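Local structure of cytosine-specific methyltransferase (Escherichia coli O157:H7 EDL933, 3G7U) at residues A[195-200]-A[321-326]; A[212-217]-A[254-259]; A[283-288]-A[311-316]; A[317-322]-A[342-347]. The protein probably transfers a methyl group from S-adenosyl-L-methionine to carbon 5 of cytosine in DNA, as a prophage-encoded modification methyltransferase. One frame throughout, in Å; residues are numbered along the deposited sequence. Where two conformers were deposited one is given.

Interaction 1 (A[195-200]-A[321-326]); sequences DALYGL and PREAAR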
loop_
_atom_site.group_PDB
_atom_site.type_symbol
_atom_site.label_atom_id
_atom_site.label_comp_id
_atom_site.label_asym_id
_atom_site.label_seq_id
_atom_site.Cartn_x
_atom_site.Cartn_y
_atom_site.Cartn_z
ATOM N N ASP A 195 -15.255 3.593 -12.646
ATOM C CA ASP A 195 -14.061 3.895 -13.449
ATOM C C ASP A 195 -12.942 2.899 -13.169
ATOM O O ASP A 195 -12.195 2.527 -14.075
ATOM C CB ASP A 195 -13.500 5.285 -13.119
ATOM C CG ASP A 195 -14.501 6.417 -13.359
ATOM O OD1 ASP A 195 -15.282 6.345 -14.332
ATOM O OD2 ASP A 195 -14.483 7.386 -12.561
ATOM N N ALA A 196 -12.811 2.489 -11.908
ATOM C CA ALA A 196 -11.634 1.653 -11.541
ATOM C C ALA A 196 -11.794 0.257 -12.113
ATOM O O ALA A 196 -10.821 -0.350 -12.531
ATOM C CB ALA A 196 -11.491 1.570 -10.020
ATOM N N LEU A 197 -13.037 -0.205 -12.184
ATOM C CA LEU A 197 -13.358 -1.584 -12.619
ATOM C C LEU A 197 -13.588 -1.727 -14.126
ATOM O O LEU A 197 -13.835 -2.835 -14.606
ATOM C CB LEU A 197 -14.557 -2.113 -11.846
ATOM C CG LEU A 197 -14.369 -2.167 -10.337
ATOM C CD1 LEU A 197 -15.465 -2.985 -9.700
ATOM C CD2 LEU A 197 -12.997 -2.741 -9.984
ATOM N N TYR A 198 -13.423 -0.624 -14.871
ATOM C CA TYR A 198 -13.642 -0.590 -16.322
ATOM C C TYR A 198 -12.856 -1.665 -17.036
ATOM O O TYR A 198 -11.622 -1.774 -16.846
ATOM C CB TYR A 198 -13.226 0.764 -16.940
ATOM C CG TYR A 198 -13.126 0.677 -18.459
ATOM C CD1 TYR A 198 -14.277 0.757 -19.238
ATOM C CD2 TYR A 198 -11.905 0.440 -19.106
ATOM C CE1 TYR A 198 -14.220 0.644 -20.617
ATOM C CE2 TYR A 198 -11.839 0.296 -20.485
ATOM C CZ TYR A 198 -13.020 0.407 -21.221
ATOM O OH TYR A 198 -13.010 0.290 -22.575
ATOM N N GLY A 199 -13.542 -2.423 -17.897
ATOM C CA GLY A 199 -12.852 -3.284 -18.890
ATOM C C GLY A 199 -12.425 -4.662 -18.400
ATOM O O GLY A 199 -11.864 -5.458 -19.155
ATOM N N LEU A 200 -12.706 -4.960 -17.137
ATOM C CA LEU A 200 -12.413 -6.272 -16.582
ATOM C C LEU A 200 -13.438 -7.295 -17.095
ATOM O O LEU A 200 -14.564 -6.910 -17.472
ATOM C CB LEU A 200 -12.427 -6.197 -15.039
ATOM C CG LEU A 200 -11.259 -5.461 -14.336
ATOM C CD1 LEU A 200 -11.588 -5.224 -12.868
ATOM C CD2 LEU A 200 -9.932 -6.227 -14.430
ATOM N N PRO A 321 -9.801 -10.631 -6.317
ATOM C CA PRO A 321 -8.580 -9.948 -5.853
ATOM C C PRO A 321 -8.122 -8.825 -6.788
ATOM O O PRO A 321 -7.644 -7.782 -6.324
ATOM C CB PRO A 321 -7.542 -11.086 -5.847
ATOM C CG PRO A 321 -8.322 -12.297 -5.592
ATOM C CD PRO A 321 -9.675 -12.097 -6.300
ATOM N N ARG A 322 -8.229 -9.026 -8.099
ATOM C CA ARG A 322 -7.757 -7.970 -8.995
ATOM C C ARG A 322 -8.643 -6.729 -8.887
ATOM O O ARG A 322 -8.151 -5.612 -8.929
ATOM C CB ARG A 322 -7.672 -8.445 -10.454
ATOM C CG ARG A 322 -7.232 -7.382 -11.500
ATOM C CD ARG A 322 -5.887 -6.706 -11.202
ATOM N NE ARG A 322 -4.782 -7.651 -11.228
ATOM C CZ ARG A 322 -3.574 -7.406 -10.725
ATOM N NH1 ARG A 322 -3.295 -6.214 -10.193
ATOM N NH2 ARG A 322 -2.626 -8.338 -10.799
ATOM N N GLU A 323 -9.940 -6.929 -8.673
ATOM C CA GLU A 323 -10.840 -5.791 -8.461
ATOM C C GLU A 323 -10.505 -5.036 -7.189
ATOM O O GLU A 323 -10.473 -3.804 -7.200
ATOM C CB GLU A 323 -12.305 -6.257 -8.447
ATOM C CG GLU A 323 -12.766 -6.661 -9.873
ATOM C CD GLU A 323 -14.079 -7.461 -9.937
ATOM O OE1 GLU A 323 -14.568 -7.947 -8.895
ATOM O OE2 GLU A 323 -14.615 -7.639 -11.072
ATOM N N ALA A 324 -10.240 -5.766 -6.104
ATOM C CA ALA A 324 -9.795 -5.148 -4.873
ATOM C C ALA A 324 -8.485 -4.373 -5.056
ATOM O O ALA A 324 -8.331 -3.252 -4.499
ATOM C CB ALA A 324 -9.634 -6.198 -3.791
ATOM N N ALA A 325 -7.554 -4.959 -5.807
ATOM C CA ALA A 325 -6.241 -4.319 -6.101
ATOM C C ALA A 325 -6.471 -3.015 -6.814
ATOM O O ALA A 325 -5.844 -1.997 -6.487
ATOM C CB ALA A 325 -5.373 -5.214 -6.962
ATOM N N ARG A 326 -7.380 -3.022 -7.813
ATOM C CA ARG A 326 -7.643 -1.785 -8.517
ATOM C C ARG A 326 -8.245 -0.747 -7.584
ATOM O O ARG A 326 -7.873 0.436 -7.608
ATOM C CB ARG A 326 -8.592 -2.041 -9.681
ATOM C CG ARG A 326 -7.975 -2.809 -10.813
ATOM C CD ARG A 326 -8.660 -2.391 -12.085
ATOM N NE ARG A 326 -8.075 -2.942 -13.330
ATOM C CZ ARG A 326 -8.693 -2.868 -14.501
ATOM N NH1 ARG A 326 -8.159 -3.395 -15.600
ATOM N NH2 ARG A 326 -9.882 -2.271 -14.553
HETATM O O HOH W 1 -9.517 -3.060 -18.004
#
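Arg326, reaching out from helix 321-328, takes two backbone carbonyls where helix 193-196 ends and the chain makes a type II beta turn from Leu197 to Leu200. Both bonds use the same nitrogen: NH2 of Arg326 donates to Ala196 O at 2.9 Å (N-H...O angle 152°), and again to Tyr198 O, also at 2.9 Å (165°). The second acceptor lies in the guanidinium plane, whereas the first is tilted out of it. The packing is tight on the Leu200 side. Its CD2 sits over the centre of one guanidinium face, 3.5 Å from Arg326 NH1, while its CD1 meets Glu323 CG at 3.5 Å. Leu197 adds a lighter touch, CD2 to Glu323 CB at 3.9 Å, its side chain crossing that of Glu323 at about a right angle. The carboxylate of Glu323 turns back to the start of its own helix, to Thr320. The Tyr198 side is looser: this side chain starts away from the helix and engages Arg222 in a cation-pi contact. Arg326 NH1 also forms a salt bridge with Asp332. On this side one water bridges the segments, donating to Tyr198 O at 2.7 Å and accepting from Arg326 NH1 at 2.8 Å.

Interaction 2 (A[212-217]-A[254-259]); sequences SESWRT and GCTGTL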
loop_
_atom_site.group_PDB
_atom_site.type_symbol
_atom_site.label_atom_id
_atom_site.label_comp_id
_atom_site.label_asym_id
_atom_site.label_seq_id
_atom_site.Cartn_x
_atom_site.Cartn_y
_atom_site.Cartn_z
ATOM N N SER A 212 -3.918 -22.060 -9.075
ATOM C CA SER A 212 -3.377 -21.505 -10.329
ATOM C C SER A 212 -3.847 -20.066 -10.593
ATOM O O SER A 212 -4.881 -19.639 -10.077
ATOM C CB SER A 212 -3.736 -22.424 -11.500
ATOM O OG SER A 212 -3.369 -23.771 -11.220
ATOM N N GLU A 213 -2.990 -19.342 -11.309
ATOM C CA GLU A 213 -3.201 -17.950 -11.645
ATOM C C GLU A 213 -4.379 -17.874 -12.585
ATOM O O GLU A 213 -4.615 -18.802 -13.359
ATOM C CB GLU A 213 -1.962 -17.380 -12.334
ATOM C CG GLU A 213 -1.447 -16.079 -11.732
ATOM C CD GLU A 213 -0.237 -16.274 -10.804
ATOM O OE1 GLU A 213 0.304 -17.403 -10.705
ATOM O OE2 GLU A 213 0.199 -15.276 -10.189
ATOM N N SER A 214 -5.129 -16.781 -12.478
ATOM C CA SER A 214 -6.332 -16.558 -13.259
ATOM C C SER A 214 -6.044 -15.452 -14.258
ATOM O O SER A 214 -6.598 -14.341 -14.152
ATOM C CB SER A 214 -7.474 -16.130 -12.350
ATOM O OG SER A 214 -8.691 -16.115 -13.072
ATOM N N TRP A 215 -5.175 -15.755 -15.225
ATOM C CA TRP A 215 -4.772 -14.752 -16.223
ATOM C C TRP A 215 -5.943 -14.542 -17.196
ATOM O O TRP A 215 -6.478 -15.514 -17.735
ATOM C CB TRP A 215 -3.570 -15.216 -17.025
ATOM C CG TRP A 215 -2.269 -15.396 -16.300
ATOM C CD1 TRP A 215 -1.687 -16.580 -15.948
ATOM C CD2 TRP A 215 -1.370 -14.361 -15.892
ATOM N NE1 TRP A 215 -0.474 -16.341 -15.318
ATOM C CE2 TRP A 215 -0.259 -14.990 -15.272
ATOM C CE3 TRP A 215 -1.397 -12.958 -15.976
ATOM C CZ2 TRP A 215 0.814 -14.265 -14.735
ATOM C CZ3 TRP A 215 -0.313 -12.219 -15.449
ATOM C CH2 TRP A 215 0.771 -12.876 -14.840
ATOM N N ARG A 216 -6.313 -13.286 -17.435
ATOM C CA ARG A 216 -7.472 -12.968 -18.261
ATOM C C ARG A 216 -7.222 -11.732 -19.099
ATOM O O ARG A 216 -6.564 -10.786 -18.645
ATOM C CB ARG A 216 -8.698 -12.726 -17.368
ATOM C CG ARG A 216 -9.305 -13.970 -16.724
ATOM C CD ARG A 216 -9.705 -15.051 -17.759
ATOM N NE ARG A 216 -10.777 -14.538 -18.634
ATOM C CZ ARG A 216 -12.030 -14.391 -18.293
ATOM N NH1 ARG A 216 -12.449 -14.710 -17.064
ATOM N NH2 ARG A 216 -12.889 -13.932 -19.190
ATOM N N THR A 217 -7.808 -11.718 -20.305
ATOM C CA THR A 217 -7.777 -10.572 -21.184
ATOM C C THR A 217 -8.699 -9.468 -20.715
ATOM O O THR A 217 -9.858 -9.723 -20.299
ATOM C CB THR A 217 -8.163 -11.012 -22.643
ATOM O OG1 THR A 217 -7.171 -11.911 -23.116
ATOM C CG2 THR A 217 -8.277 -9.804 -23.590
ATOM N N GLY A 254 -5.219 -12.451 -11.380
ATOM C CA GLY A 254 -6.090 -12.195 -10.229
ATOM C C GLY A 254 -7.557 -12.078 -10.520
ATOM O O GLY A 254 -8.312 -11.608 -9.665
ATOM N N CYS A 255 -7.995 -12.505 -11.707
ATOM C CA CYS A 255 -9.397 -12.393 -12.058
ATOM C C CYS A 255 -10.116 -13.701 -11.675
ATOM O O CYS A 255 -10.648 -14.406 -12.515
ATOM C CB CYS A 255 -9.573 -12.083 -13.551
ATOM S SG CYS A 255 -8.816 -10.494 -13.998
ATOM N N THR A 256 -10.085 -14.033 -10.389
ATOM C CA THR A 256 -10.642 -15.279 -9.916
ATOM C C THR A 256 -11.826 -15.001 -9.006
ATOM O O THR A 256 -11.746 -14.198 -8.067
ATOM C CB THR A 256 -9.572 -16.189 -9.212
ATOM O OG1 THR A 256 -10.162 -16.996 -8.175
ATOM C CG2 THR A 256 -8.440 -15.408 -8.686
ATOM N N GLY A 257 -12.935 -15.656 -9.315
ATOM C CA GLY A 257 -14.133 -15.454 -8.536
ATOM C C GLY A 257 -14.277 -16.459 -7.420
ATOM O O GLY A 257 -13.464 -17.351 -7.272
ATOM N N THR A 258 -15.325 -16.281 -6.626
ATOM C CA THR A 258 -15.674 -17.183 -5.539
ATOM C C THR A 258 -17.000 -17.838 -5.917
ATOM O O THR A 258 -17.921 -17.176 -6.402
ATOM C CB THR A 258 -15.778 -16.402 -4.232
ATOM O OG1 THR A 258 -14.505 -15.860 -3.898
ATOM C CG2 THR A 258 -16.242 -17.303 -3.063
ATOM N N LEU A 259 -17.099 -19.151 -5.741
ATOM C CA LEU A 259 -18.363 -19.825 -5.938
ATOM C C LEU A 259 -19.361 -19.569 -4.784
ATOM O O LEU A 259 -19.062 -19.917 -3.633
ATOM C CB LEU A 259 -18.098 -21.322 -6.107
ATOM C CG LEU A 259 -19.285 -22.214 -6.405
ATOM C CD1 LEU A 259 -19.894 -21.868 -7.760
ATOM C CD2 LEU A 259 -18.813 -23.692 -6.333
HETATM O O HOH W 2 -4.296 -15.025 -10.592
HETATM O O HOH W 3 -11.296 -15.936 -14.624
#
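Ser214 OG donates to Cys255 O over 2.7 Å, approaching from above the carbonyl plane, 78° out of it, and not along a lone pair; this describes one of two deposited conformers of the serine, so the bond may not be permanent. The hydroxyl gets there because OG stands anti to the serine's own nitrogen (chi1 -171°), extending across to the second segment. The same carbonyl accepts a bond from a water at 2.7 Å from Cys255 O, and that water in turn accepts from Arg216 NH1 at 3.0 Å, in the guanidinium plane. A return bond, Cys255 N to Ser214 O, is long at 3.4 Å and weak. A second water accepts from both backbones, 2.7 Å from Ser214 N and 2.8 Å from Gly254 N. Cys255 is the centre of an inverse gamma turn, closed by a weak bond from Thr256 N to Gly254 O. This turn joins strand 251-252, antiparallel to 216-217, to strand 256-258, which runs parallel to 205-207. Packing flanks the polar core: Arg216 CG lies 3.7 Å from Cys255 CB, and Ser214 CB meets Thr256 CB at 3.8 Å. Farther out, Arg216 NH1 also bonds to Ile203 O and Thr256 OG1 to Lys340, while Trp215, pointing the other way, makes a cation-pi contact with Lys246.

Interaction 3 (A[283-288]-A[311-316]); sequences TRLDPN and IHPYHP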
loop_
_atom_site.group_PDB
_atom_site.type_symbol
_atom_site.label_atom_id
_atom_site.label_comp_id
_atom_site.label_asym_id
_atom_site.label_seq_id
_atom_site.Cartn_x
_atom_site.Cartn_y
_atom_site.Cartn_z
ATOM N N THR A 283 -21.096 -5.474 1.766
ATOM C CA THR A 283 -21.809 -4.328 1.265
ATOM C C THR A 283 -21.606 -4.217 -0.209
ATOM O O THR A 283 -20.475 -4.302 -0.690
ATOM C CB THR A 283 -21.308 -3.011 1.928
ATOM O OG1 THR A 283 -21.476 -3.098 3.345
ATOM C CG2 THR A 283 -22.061 -1.817 1.405
ATOM N N ARG A 284 -22.688 -4.017 -0.948
ATOM C CA ARG A 284 -22.563 -3.750 -2.372
ATOM C C ARG A 284 -21.955 -2.383 -2.644
ATOM O O ARG A 284 -22.380 -1.373 -2.070
ATOM C CB ARG A 284 -23.902 -3.937 -3.097
ATOM C CG ARG A 284 -23.928 -3.481 -4.543
ATOM C CD ARG A 284 -25.043 -4.147 -5.308
ATOM N NE ARG A 284 -24.582 -5.346 -6.013
ATOM C CZ ARG A 284 -25.370 -6.183 -6.673
ATOM N NH1 ARG A 284 -26.691 -5.978 -6.697
ATOM N NH2 ARG A 284 -24.841 -7.234 -7.294
ATOM N N LEU A 285 -20.948 -2.369 -3.516
ATOM C CA LEU A 285 -20.317 -1.137 -3.968
ATOM C C LEU A 285 -21.298 -0.283 -4.761
ATOM O O LEU A 285 -22.134 -0.798 -5.512
ATOM C CB LEU A 285 -19.112 -1.431 -4.855
ATOM C CG LEU A 285 -17.914 -2.106 -4.152
ATOM C CD1 LEU A 285 -16.960 -2.723 -5.138
ATOM C CD2 LEU A 285 -17.181 -1.068 -3.314
ATOM N N ASP A 286 -21.176 1.031 -4.586
ATOM C CA ASP A 286 -21.897 1.986 -5.411
ATOM C C ASP A 286 -20.951 2.341 -6.522
ATOM O O ASP A 286 -19.827 2.818 -6.267
ATOM C CB ASP A 286 -22.269 3.213 -4.555
ATOM C CG ASP A 286 -22.983 4.335 -5.344
ATOM O OD1 ASP A 286 -23.064 4.353 -6.599
ATOM O OD2 ASP A 286 -23.439 5.268 -4.650
ATOM N N PRO A 287 -21.386 2.131 -7.775
ATOM C CA PRO A 287 -20.520 2.403 -8.926
ATOM C C PRO A 287 -20.082 3.868 -9.069
ATOM O O PRO A 287 -19.041 4.146 -9.678
ATOM C CB PRO A 287 -21.373 1.977 -10.126
ATOM C CG PRO A 287 -22.754 1.919 -9.626
ATOM C CD PRO A 287 -22.720 1.641 -8.176
ATOM N N ASN A 288 -20.892 4.791 -8.541
ATOM C CA ASN A 288 -20.549 6.221 -8.554
ATOM C C ASN A 288 -19.989 6.692 -7.210
ATOM O O ASN A 288 -19.835 7.885 -6.976
ATOM C CB ASN A 288 -21.781 7.049 -8.958
ATOM C CG ASN A 288 -22.258 6.732 -10.374
ATOM O OD1 ASN A 288 -21.492 6.786 -11.349
ATOM N ND2 ASN A 288 -23.529 6.392 -10.491
ATOM N N ILE A 311 -19.291 -6.508 -2.299
ATOM C CA ILE A 311 -20.050 -7.119 -3.391
ATOM C C ILE A 311 -19.941 -6.225 -4.602
ATOM O O ILE A 311 -20.021 -4.971 -4.493
ATOM C CB ILE A 311 -21.547 -7.284 -2.981
ATOM C CG1 ILE A 311 -21.655 -8.040 -1.655
ATOM C CG2 ILE A 311 -22.405 -7.935 -4.077
ATOM C CD1 ILE A 311 -20.999 -9.389 -1.639
ATOM N N HIS A 312 -19.758 -6.845 -5.759
ATOM C CA HIS A 312 -19.654 -6.146 -7.006
ATOM C C HIS A 312 -20.956 -5.354 -7.279
ATOM O O HIS A 312 -22.042 -5.830 -6.903
ATOM C CB HIS A 312 -19.466 -7.185 -8.095
ATOM C CG HIS A 312 -18.978 -6.622 -9.382
ATOM N ND1 HIS A 312 -19.827 -6.104 -10.334
ATOM C CD2 HIS A 312 -17.726 -6.480 -9.874
ATOM C CE1 HIS A 312 -19.114 -5.665 -11.361
ATOM N NE2 HIS A 312 -17.837 -5.897 -11.115
ATOM N N PRO A 313 -20.847 -4.160 -7.893
ATOM C CA PRO A 313 -22.053 -3.319 -8.066
ATOM C C PRO A 313 -23.102 -3.912 -9.000
ATOM O O PRO A 313 -24.316 -3.694 -8.780
ATOM C CB PRO A 313 -21.498 -2.026 -8.655
ATOM C CG PRO A 313 -20.193 -2.418 -9.321
ATOM C CD PRO A 313 -19.639 -3.482 -8.418
ATOM N N TYR A 314 -22.641 -4.653 -10.006
ATOM C CA TYR A 314 -23.503 -5.192 -11.065
ATOM C C TYR A 314 -23.694 -6.720 -10.999
ATOM O O TYR A 314 -24.799 -7.223 -11.246
ATOM C CB TYR A 314 -22.969 -4.768 -12.427
ATOM C CG TYR A 314 -22.822 -3.258 -12.577
ATOM C CD1 TYR A 314 -23.859 -2.385 -12.218
ATOM C CD2 TYR A 314 -21.651 -2.703 -13.091
ATOM C CE1 TYR A 314 -23.725 -0.999 -12.365
ATOM C CE2 TYR A 314 -21.505 -1.312 -13.238
ATOM C CZ TYR A 314 -22.542 -0.479 -12.878
ATOM O OH TYR A 314 -22.384 0.887 -13.034
ATOM N N HIS A 315 -22.629 -7.444 -10.652
ATOM C CA HIS A 315 -22.673 -8.901 -10.558
ATOM C C HIS A 315 -22.993 -9.373 -9.164
ATOM O O HIS A 315 -22.572 -8.768 -8.167
ATOM C CB HIS A 315 -21.348 -9.537 -11.037
ATOM C CG HIS A 315 -20.976 -9.159 -12.433
ATOM N ND1 HIS A 315 -21.800 -9.398 -13.510
ATOM C CD2 HIS A 315 -19.878 -8.549 -12.929
ATOM C CE1 HIS A 315 -21.225 -8.951 -14.610
ATOM N NE2 HIS A 315 -20.063 -8.418 -14.282
ATOM N N PRO A 316 -23.742 -10.482 -9.068
ATOM C CA PRO A 316 -24.124 -10.980 -7.761
ATOM C C PRO A 316 -23.042 -11.814 -7.044
ATOM O O PRO A 316 -23.228 -12.998 -6.788
ATOM C CB PRO A 316 -25.371 -11.819 -8.067
ATOM C CG PRO A 316 -25.170 -12.305 -9.476
ATOM C CD PRO A 316 -24.335 -11.269 -10.177
HETATM O O HOH W 4 -26.505 -8.411 -9.353
#
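His312 O is gripped twice by one guanidinium: Arg284 NE donates to it at 2.7 Å (N-H...O angle 149°), and Arg284 NH2 adds a weak bond at 3.2 Å. NH2 also gives a weak bond to His315 O, at 2.9 Å, and is joined to Tyr314 O through a water. Pro313 O lies over one face of the group, 3.2 Å from Arg284 NE but at too poor an angle to bond. A bend at chi3 (-95°) turns the guanidinium into this cluster of carbonyls, and its NH1 is taken by Leu271 O. At the other end of the contact, Pro287 CB touches Tyr314 OH at 3.3 Å. Leu285 O meets Pro313 CB at 3.4 Å and, though buried, has no polar partner in the model. The backbones meet through Ile311 N to Thr283 O, 3.0 Å, and Leu285 N to Ile311 O, 2.9 Å and nearly straight at 177°. Ile311 thus bonds to the residues flanking Arg284, the pattern of an isolated parallel beta bridge between two loops.

Interaction 4 (A[317-322]-A[342-347]); sequences RVITPR and HSFRQI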
loop_
_atom_site.group_PDB
_atom_site.type_symbol
_atom_site.label_atom_id
_atom_site.label_comp_id
_atom_site.label_asym_id
_atom_site.label_seq_id
_atom_site.Cartn_x
_atom_site.Cartn_y
_atom_site.Cartn_z
ATOM N N ARG A 317 -21.938 -11.171 -6.645
ATOM C CA ARG A 317 -20.786 -11.911 -6.153
ATOM C C ARG A 317 -19.871 -10.964 -5.367
ATOM O O ARG A 317 -19.942 -9.747 -5.564
ATOM C CB ARG A 317 -20.010 -12.518 -7.338
ATOM C CG ARG A 317 -19.589 -11.509 -8.394
ATOM C CD ARG A 317 -18.508 -12.112 -9.262
ATOM N NE ARG A 317 -18.003 -11.267 -10.343
ATOM C CZ ARG A 317 -17.088 -10.294 -10.218
ATOM N NH1 ARG A 317 -16.570 -9.995 -9.030
ATOM N NH2 ARG A 317 -16.658 -9.645 -11.297
ATOM N N VAL A 318 -18.995 -11.512 -4.518
ATOM C CA VAL A 318 -17.926 -10.698 -3.951
ATOM C C VAL A 318 -16.955 -10.319 -5.059
ATOM O O VAL A 318 -16.929 -10.975 -6.107
ATOM C CB VAL A 318 -17.176 -11.441 -2.833
ATOM C CG1 VAL A 318 -18.134 -11.755 -1.697
ATOM C CG2 VAL A 318 -16.608 -12.747 -3.349
ATOM N N ILE A 319 -16.195 -9.242 -4.863
ATOM C CA ILE A 319 -15.206 -8.799 -5.859
ATOM C C ILE A 319 -14.017 -9.779 -5.925
ATOM O O ILE A 319 -13.807 -10.536 -4.975
ATOM C CB ILE A 319 -14.727 -7.323 -5.577
ATOM C CG1 ILE A 319 -14.059 -7.208 -4.193
ATOM C CG2 ILE A 319 -15.946 -6.321 -5.783
ATOM C CD1 ILE A 319 -13.462 -5.795 -3.929
ATOM N N THR A 320 -13.235 -9.722 -7.003
ATOM C CA THR A 320 -12.079 -10.553 -7.187
ATOM C C THR A 320 -10.866 -9.864 -6.571
ATOM O O THR A 320 -10.892 -8.656 -6.287
ATOM C CB THR A 320 -11.767 -10.760 -8.680
ATOM O OG1 THR A 320 -11.419 -9.503 -9.238
ATOM C CG2 THR A 320 -12.963 -11.314 -9.419
ATOM N N PRO A 321 -9.801 -10.631 -6.317
ATOM C CA PRO A 321 -8.580 -9.948 -5.853
ATOM C C PRO A 321 -8.122 -8.825 -6.788
ATOM O O PRO A 321 -7.644 -7.782 -6.324
ATOM C CB PRO A 321 -7.542 -11.086 -5.847
ATOM C CG PRO A 321 -8.322 -12.297 -5.592
ATOM C CD PRO A 321 -9.675 -12.097 -6.300
ATOM N N ARG A 322 -8.229 -9.026 -8.099
ATOM C CA ARG A 322 -7.757 -7.970 -8.995
ATOM C C ARG A 322 -8.643 -6.729 -8.887
ATOM O O ARG A 322 -8.151 -5.612 -8.929
ATOM C CB ARG A 322 -7.672 -8.445 -10.454
ATOM C CG ARG A 322 -7.232 -7.382 -11.500
ATOM C CD ARG A 322 -5.887 -6.706 -11.202
ATOM N NE ARG A 322 -4.782 -7.651 -11.228
ATOM C CZ ARG A 322 -3.574 -7.406 -10.725
ATOM N NH1 ARG A 322 -3.295 -6.214 -10.193
ATOM N NH2 ARG A 322 -2.626 -8.338 -10.799
ATOM N N HIS A 342 -4.848 -15.078 0.590
ATOM C CA HIS A 342 -3.622 -14.307 0.826
ATOM C C HIS A 342 -3.634 -12.980 0.106
ATOM O O HIS A 342 -3.271 -11.989 0.699
ATOM C CB HIS A 342 -2.370 -15.103 0.467
ATOM C CG HIS A 342 -2.058 -16.179 1.462
ATOM N ND1 HIS A 342 -1.825 -15.904 2.794
ATOM C CD2 HIS A 342 -1.972 -17.523 1.330
ATOM C CE1 HIS A 342 -1.600 -17.036 3.438
ATOM N NE2 HIS A 342 -1.680 -18.033 2.572
ATOM N N SER A 343 -4.076 -12.959 -1.150
ATOM C CA SER A 343 -4.033 -11.718 -1.919
ATOM C C SER A 343 -4.923 -10.641 -1.281
ATOM O O SER A 343 -4.520 -9.490 -1.199
ATOM C CB SER A 343 -4.366 -11.982 -3.394
ATOM O OG SER A 343 -5.650 -12.596 -3.532
ATOM N N PHE A 344 -6.115 -11.014 -0.785
ATOM C CA PHE A 344 -7.001 -10.028 -0.157
ATOM C C PHE A 344 -6.394 -9.427 1.100
ATOM O O PHE A 344 -6.537 -8.217 1.352
ATOM C CB PHE A 344 -8.360 -10.643 0.179
ATOM C CG PHE A 344 -9.314 -10.663 -0.982
ATOM C CD1 PHE A 344 -9.679 -11.869 -1.562
ATOM C CD2 PHE A 344 -9.837 -9.496 -1.483
ATOM C CE1 PHE A 344 -10.552 -11.912 -2.621
ATOM C CE2 PHE A 344 -10.714 -9.530 -2.565
ATOM C CZ PHE A 344 -11.059 -10.729 -3.130
ATOM N N ARG A 345 -5.758 -10.271 1.908
ATOM C CA ARG A 345 -4.969 -9.787 3.047
ATOM C C ARG A 345 -3.825 -8.883 2.590
ATOM O O ARG A 345 -3.672 -7.796 3.147
ATOM C CB ARG A 345 -4.453 -10.937 3.913
ATOM C CG ARG A 345 -5.542 -11.541 4.779
ATOM C CD ARG A 345 -5.207 -12.987 5.194
ATOM N NE ARG A 345 -4.019 -13.066 6.042
ATOM C CZ ARG A 345 -4.032 -12.956 7.372
ATOM N NH1 ARG A 345 -5.182 -12.763 8.022
ATOM N NH2 ARG A 345 -2.890 -13.042 8.055
ATOM N N GLN A 346 -3.053 -9.279 1.570
ATOM C CA GLN A 346 -1.948 -8.426 1.085
ATOM C C GLN A 346 -2.420 -7.039 0.637
ATOM O O GLN A 346 -1.787 -6.020 0.934
ATOM C CB GLN A 346 -1.205 -9.102 -0.064
ATOM C CG GLN A 346 -0.482 -10.401 0.383
ATOM C CD GLN A 346 0.221 -11.119 -0.737
ATOM O OE1 GLN A 346 -0.174 -11.052 -1.874
ATOM N NE2 GLN A 346 1.290 -11.802 -0.418
ATOM N N ILE A 347 -3.520 -7.027 -0.107
ATOM C CA ILE A 347 -4.138 -5.787 -0.568
ATOM C C ILE A 347 -4.664 -4.909 0.582
ATOM O O ILE A 347 -4.316 -3.722 0.670
ATOM C CB ILE A 347 -5.246 -6.110 -1.608
ATOM C CG1 ILE A 347 -4.582 -6.713 -2.833
ATOM C CG2 ILE A 347 -5.939 -4.802 -2.071
ATOM C CD1 ILE A 347 -5.547 -7.529 -3.734
#
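Phe344 lays one ring face over Pro321, a CH-pi contact in which Pro321 CA stands 4.2 Å from the centroid of the Phe344 ring and 28° off its normal. CZ leads: Ile319 O lies at the ring's edge, 3.3 Å from Phe344 CZ, and Pro321 CD is 3.7 Å from the same carbon. Ser343 OG rests 3.3 Å from Pro321 CB, and Ile347 CD1 ends 3.3 Å from Pro321 O. The three residues come from one side of helix 340-348 and meet the start of helix 321-328, which with its N-cap carries TPREAARLQ, fitting motif IX of the C5-methyltransferases; QIGNSV from Gln346 fits motif X. Behind this first shell, Ser343 OG is hydrogen-bonded to Thr339 O one turn back, which holds it beside Pro321. Thr320 is the N-cap of the motif IX helix: its side chain caps a backbone N of the first turn, while Glu323 OE1 accepts from Thr320 N, together a capping box. Outside the two segments, Glu323 OE1 also pairs with Arg317 NH1 in a salt bridge.

Helix 321-328 and the loop leading into it tie the set together: interactions 1 and 4 share Pro321 and Arg322 and lie about 11 Å apart between centres. Interaction 2 is about 12 Å from interaction 1 between centres and joins it through Gly254 O, which probably accepts from Arg322 N at 3.0 Å. Interaction 3, about 15 Å from interaction 4 between centres, meets it through a probable bond of His312 N to Arg317 O. Along the chain, interactions 2 and 3 follow one another inside the loop closed by interaction 1, and interaction 4 begins where that loop ends. Parts of the region between 195 and 320 thus pack against the motif IX helix and its lead-in, consistent with that motif's role in organising the target recognition region.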